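PDB 2C41: Dps family DNA-binding stress response protein from Thermosynechococcus elongatus, which probably binds and oxidises iron inside a hollow twelve-subunit shell and may also bind DNA under stress. Local coordinates for residues R17-N21 and E112-D116; A22-Y26 and V55-I59. One frame throughout, in Å; residues are numbered along the deposited sequence.

Contact 1. Residues R17-N21 and E112-D116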
# COMPACT_ATOMS: atom_id res chain seq x y z
N ARG C 17 24.38 -27.56 -10.67
CA ARG C 17 23.48 -28.17 -11.64
C ARG C 17 22.06 -27.61 -11.51
O ARG C 17 21.44 -27.24 -12.51
CB ARG C 17 23.46 -29.70 -11.49
CG ARG C 17 22.44 -30.41 -12.40
CD ARG C 17 22.62 -31.95 -12.42
NE ARG C 17 23.06 -32.50 -11.14
CZ ARG C 17 22.31 -32.59 -10.04
NH1 ARG C 17 21.05 -32.16 -10.03
NH2 ARG C 17 22.83 -33.11 -8.93
N GLU C 18 21.57 -27.55 -10.27
CA GLU C 18 20.23 -27.06 -10.00
C GLU C 18 20.09 -25.58 -10.40
O GLU C 18 19.10 -25.19 -11.03
CB GLU C 18 19.88 -27.28 -8.52
CG GLU C 18 19.74 -28.77 -8.14
CD GLU C 18 18.35 -29.34 -8.44
OE1 GLU C 18 17.49 -28.62 -9.00
OE2 GLU C 18 18.12 -30.52 -8.09
N GLN C 19 21.10 -24.78 -10.07
CA GLN C 19 21.10 -23.36 -10.42
C GLN C 19 21.07 -23.19 -11.93
O GLN C 19 20.28 -22.41 -12.46
CB GLN C 19 22.33 -22.66 -9.85
CG GLN C 19 22.44 -21.19 -10.28
CD GLN C 19 23.86 -20.67 -10.27
OE1 GLN C 19 24.15 -19.62 -10.86
NE2 GLN C 19 24.75 -21.38 -9.61
N ALA C 20 21.95 -23.92 -12.62
CA ALA C 20 22.01 -23.90 -14.08
C ALA C 20 20.66 -24.30 -14.70
O ALA C 20 20.21 -23.66 -15.64
CB ALA C 20 23.14 -24.83 -14.60
N ASN C 21 20.03 -25.33 -14.13
CA ASN C 21 18.70 -25.77 -14.57
C ASN C 21 17.65 -24.67 -14.40
O ASN C 21 16.79 -24.50 -15.26
CB ASN C 21 18.24 -27.05 -13.86
CG ASN C 21 18.96 -28.29 -14.37
OD1 ASN C 21 18.90 -29.36 -13.74
ND2 ASN C 21 19.62 -28.18 -15.51
N GLU C 112 15.56 -34.77 -9.86
CA GLU C 112 16.86 -34.29 -9.37
C GLU C 112 16.78 -33.65 -7.99
O GLU C 112 17.66 -33.88 -7.16
CB GLU C 112 17.51 -33.34 -10.37
CG GLU C 112 18.00 -34.05 -11.63
CD GLU C 112 18.91 -33.19 -12.49
OE1 GLU C 112 19.47 -33.73 -13.47
OE2 GLU C 112 19.06 -31.98 -12.21
N MET C 113 15.75 -32.85 -7.74
CA MET C 113 15.61 -32.21 -6.43
C MET C 113 15.38 -33.22 -5.31
O MET C 113 15.88 -33.04 -4.20
CB MET C 113 14.52 -31.14 -6.44
CG MET C 113 14.97 -29.85 -7.13
SD MET C 113 13.82 -28.50 -6.79
CE MET C 113 14.65 -27.16 -7.67
N HIS C 114 14.65 -34.29 -5.59
CA HIS C 114 14.48 -35.36 -4.59
C HIS C 114 15.83 -36.04 -4.33
O HIS C 114 16.19 -36.28 -3.18
CB HIS C 114 13.42 -36.36 -5.03
CG HIS C 114 12.01 -35.89 -4.82
ND1 HIS C 114 11.37 -35.04 -5.70
CD2 HIS C 114 11.12 -36.15 -3.83
CE1 HIS C 114 10.14 -34.80 -5.26
NE2 HIS C 114 9.97 -35.45 -4.12
N GLN C 115 16.56 -36.35 -5.39
CA GLN C 115 17.89 -36.95 -5.27
C GLN C 115 18.85 -36.03 -4.51
O GLN C 115 19.58 -36.48 -3.61
CB GLN C 115 18.45 -37.32 -6.64
CG GLN C 115 17.68 -38.45 -7.31
CD GLN C 115 18.12 -38.75 -8.73
OE1 GLN C 115 17.96 -39.88 -9.20
NE2 GLN C 115 18.63 -37.74 -9.45
N ASP C 116 18.83 -34.75 -4.87
CA ASP C 116 19.73 -33.77 -4.28
C ASP C 116 19.39 -33.44 -2.82
O ASP C 116 20.29 -33.18 -2.02
CB ASP C 116 19.75 -32.51 -5.14
CG ASP C 116 20.33 -32.75 -6.52
OD1 ASP C 116 20.08 -31.92 -7.41
OD2 ASP C 116 21.04 -33.77 -6.73
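Glu18 and Asp116 bring two carboxylate oxygens, OE2 of the former and OD1 of the latter, to within 2.5 Å of each other in a buried setting. The two groups reach out from facing helices with their planes nearly perpendicular, at 82°. Arg17 probably offsets part of this concentration of acid. Its guanidinium meets Asp116 end-on, with NH1 2.8 Å from Asp116 OD1 and NH2 2.9 Å from Asp116 OD2; the carboxylate lies at the edge of the guanidinium, close to its plane, and the NH2 bond is the straighter at 164°. The arginine chain runs extended as far as CD and then bends at chi3 (34°), which helps to bring the end group to this position. NH1 of Arg17 also gives a weak bond to Glu112 OE2 at 3.0 Å, completing a salt-bridge network in which one arginine serves two acids and lies beside a third. The network spans two antiparallel helices of the ferritin-like four-helix bundle, 6-35 and 95-122, whose axes stay 11.7 Å apart here; long side chains rather than small ones therefore fill the interface. The second oxygen of the Glu112 carboxylate, OE1, is hydrogen-bonded to Thr85 OG1 in a loop, which probably helps to fix its rotation. Met113 supplies the apolar border: its CG lies 3.4 Å from Glu18 OE1, and CE is almost as near to the same oxygen. Tyr132 of helix 126-149 packs against both Glu18 and Asp116, while Leu62 of helix 41-68 touches Glu18.

Contact 2. Residues A22-Y26 and V55-I59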
# COMPACT_ATOMS: atom_id res chain seq x y z
N ALA C 22 17.72 -23.93 -13.30
CA ALA C 22 16.78 -22.83 -13.06
C ALA C 22 16.93 -21.75 -14.14
O ALA C 22 15.93 -21.22 -14.65
CB ALA C 22 16.98 -22.24 -11.68
N VAL C 23 18.17 -21.44 -14.49
CA VAL C 23 18.45 -20.43 -15.53
C VAL C 23 17.89 -20.88 -16.89
O VAL C 23 17.19 -20.12 -17.55
CB VAL C 23 19.96 -20.14 -15.64
CG1 VAL C 23 20.27 -19.28 -16.88
CG2 VAL C 23 20.46 -19.45 -14.35
N VAL C 24 18.19 -22.12 -17.30
CA VAL C 24 17.70 -22.63 -18.59
C VAL C 24 16.18 -22.76 -18.60
O VAL C 24 15.52 -22.41 -19.59
CB VAL C 24 18.38 -23.98 -18.98
CG1 VAL C 24 17.75 -24.60 -20.25
CG2 VAL C 24 19.86 -23.75 -19.17
N MET C 25 15.62 -23.27 -17.51
CA MET C 25 14.18 -23.41 -17.38
C MET C 25 13.48 -22.05 -17.48
O MET C 25 12.44 -21.91 -18.12
CB MET C 25 13.85 -24.06 -16.04
CG MET C 25 12.49 -24.65 -16.02
SD MET C 25 12.40 -26.08 -17.13
CE MET C 25 10.67 -26.42 -16.89
N TYR C 26 14.07 -21.05 -16.82
CA TYR C 26 13.55 -19.69 -16.91
C TYR C 26 13.56 -19.19 -18.36
O TYR C 26 12.55 -18.69 -18.86
CB TYR C 26 14.34 -18.74 -16.01
CG TYR C 26 13.94 -17.31 -16.27
CD1 TYR C 26 12.67 -16.86 -15.90
CD2 TYR C 26 14.80 -16.43 -16.93
CE1 TYR C 26 12.27 -15.55 -16.15
CE2 TYR C 26 14.40 -15.11 -17.19
CZ TYR C 26 13.13 -14.70 -16.79
OH TYR C 26 12.71 -13.41 -17.03
N VAL C 55 10.15 -19.81 -11.27
CA VAL C 55 11.44 -20.44 -11.55
C VAL C 55 12.57 -19.42 -11.44
O VAL C 55 13.61 -19.69 -10.85
CB VAL C 55 11.46 -21.12 -12.93
CG1 VAL C 55 12.88 -21.59 -13.27
CG2 VAL C 55 10.49 -22.31 -12.97
N PHE C 56 12.34 -18.22 -11.99
CA PHE C 56 13.33 -17.15 -11.94
C PHE C 56 13.87 -16.91 -10.53
O PHE C 56 15.08 -16.81 -10.34
CB PHE C 56 12.75 -15.83 -12.46
CG PHE C 56 13.67 -14.66 -12.28
CD1 PHE C 56 13.51 -13.79 -11.20
CD2 PHE C 56 14.73 -14.45 -13.16
CE1 PHE C 56 14.38 -12.71 -11.02
CE2 PHE C 56 15.60 -13.37 -12.99
CZ PHE C 56 15.42 -12.51 -11.91
N ALA C 57 12.95 -16.81 -9.57
CA ALA C 57 13.29 -16.52 -8.17
C ALA C 57 14.25 -17.55 -7.60
O ALA C 57 15.02 -17.26 -6.68
CB ALA C 57 12.03 -16.46 -7.33
N MET C 58 14.20 -18.76 -8.14
CA MET C 58 15.05 -19.85 -7.66
C MET C 58 16.52 -19.68 -8.02
O MET C 58 17.38 -20.22 -7.34
CB MET C 58 14.56 -21.18 -8.21
CG MET C 58 13.13 -21.48 -7.83
SD MET C 58 12.71 -23.12 -8.45
CE MET C 58 10.94 -23.10 -8.26
N ILE C 59 16.79 -18.93 -9.09
CA ILE C 59 18.16 -18.75 -9.56
C ILE C 59 19.04 -18.17 -8.46
O ILE C 59 20.08 -18.74 -8.12
CB ILE C 59 18.23 -17.86 -10.82
CG1 ILE C 59 17.47 -18.50 -11.99
CG2 ILE C 59 19.69 -17.60 -11.19
CD1 ILE C 59 17.14 -17.55 -13.12
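Tyr26 and Phe56 meet in an edge-to-face pair, the edge of the phenylalanine turned to the face of the tyrosine, with ring centroids 5.2 Å apart and planes at 57°. The two side chains run side by side in the same direction, and Phe56 CD2 sits over the middle of the tyrosine ring. Nearer the backbone, Phe56 CB lies 3.6 Å from Tyr26 CD1, so the tyrosine ring is also touched by the root of the phenylalanine side chain. One turn along, Ile59 lays CG1 against Ala22 CB at 3.8 Å and CG2 against Val23 CG2 at 3.7 Å. Having CG1 beside its backbone N (chi1 -62°) lets Ile59 send one branch to each of these neighbours. Val55 adds CG1, which nestles 3.4 Å from Ala22 O and 3.8 Å from Met25 CB. That carbonyl is already bonded to Tyr26 N within its own helix. Small Ala22 at the interface goes with an axis separation of 8.4 Å between these antiparallel members of the four-helix bundle. Further out, Met25 continues to helix 95-122 and Met58 to helix 126-149. Phe56 also meets Phe56 of a neighbouring subunit, and Tyr26 packs on that same residue, extending the aromatic cluster across the subunit boundary. With carbon surfaces and ring edges doing the work, cohesion between the two segments probably rests mainly on dispersion and hydrophobic burial, with a modest electrostatic share from the edge-to-face pair.

From the N terminus, helix 6-35 passes first through 17-21 and then directly into 22-26, so one continuous helix supplies the first half of both contacts. Contact 2 closes the shorter loop, when helix 41-68 returns antiparallel and brings 55-59 alongside. The chain then runs on through the short helix 80-83 to helix 95-122, where 112-116 closes the longer loop of contact 1. Contact 2 is therefore nested within contact 1 without crossing it. Their centres are about 11 Å apart, and Gln19 CG packs 4.0 Å from Ile59 O between them. Together they join helix 6-35 to two other bundle helices, one interface charged, the other apolar.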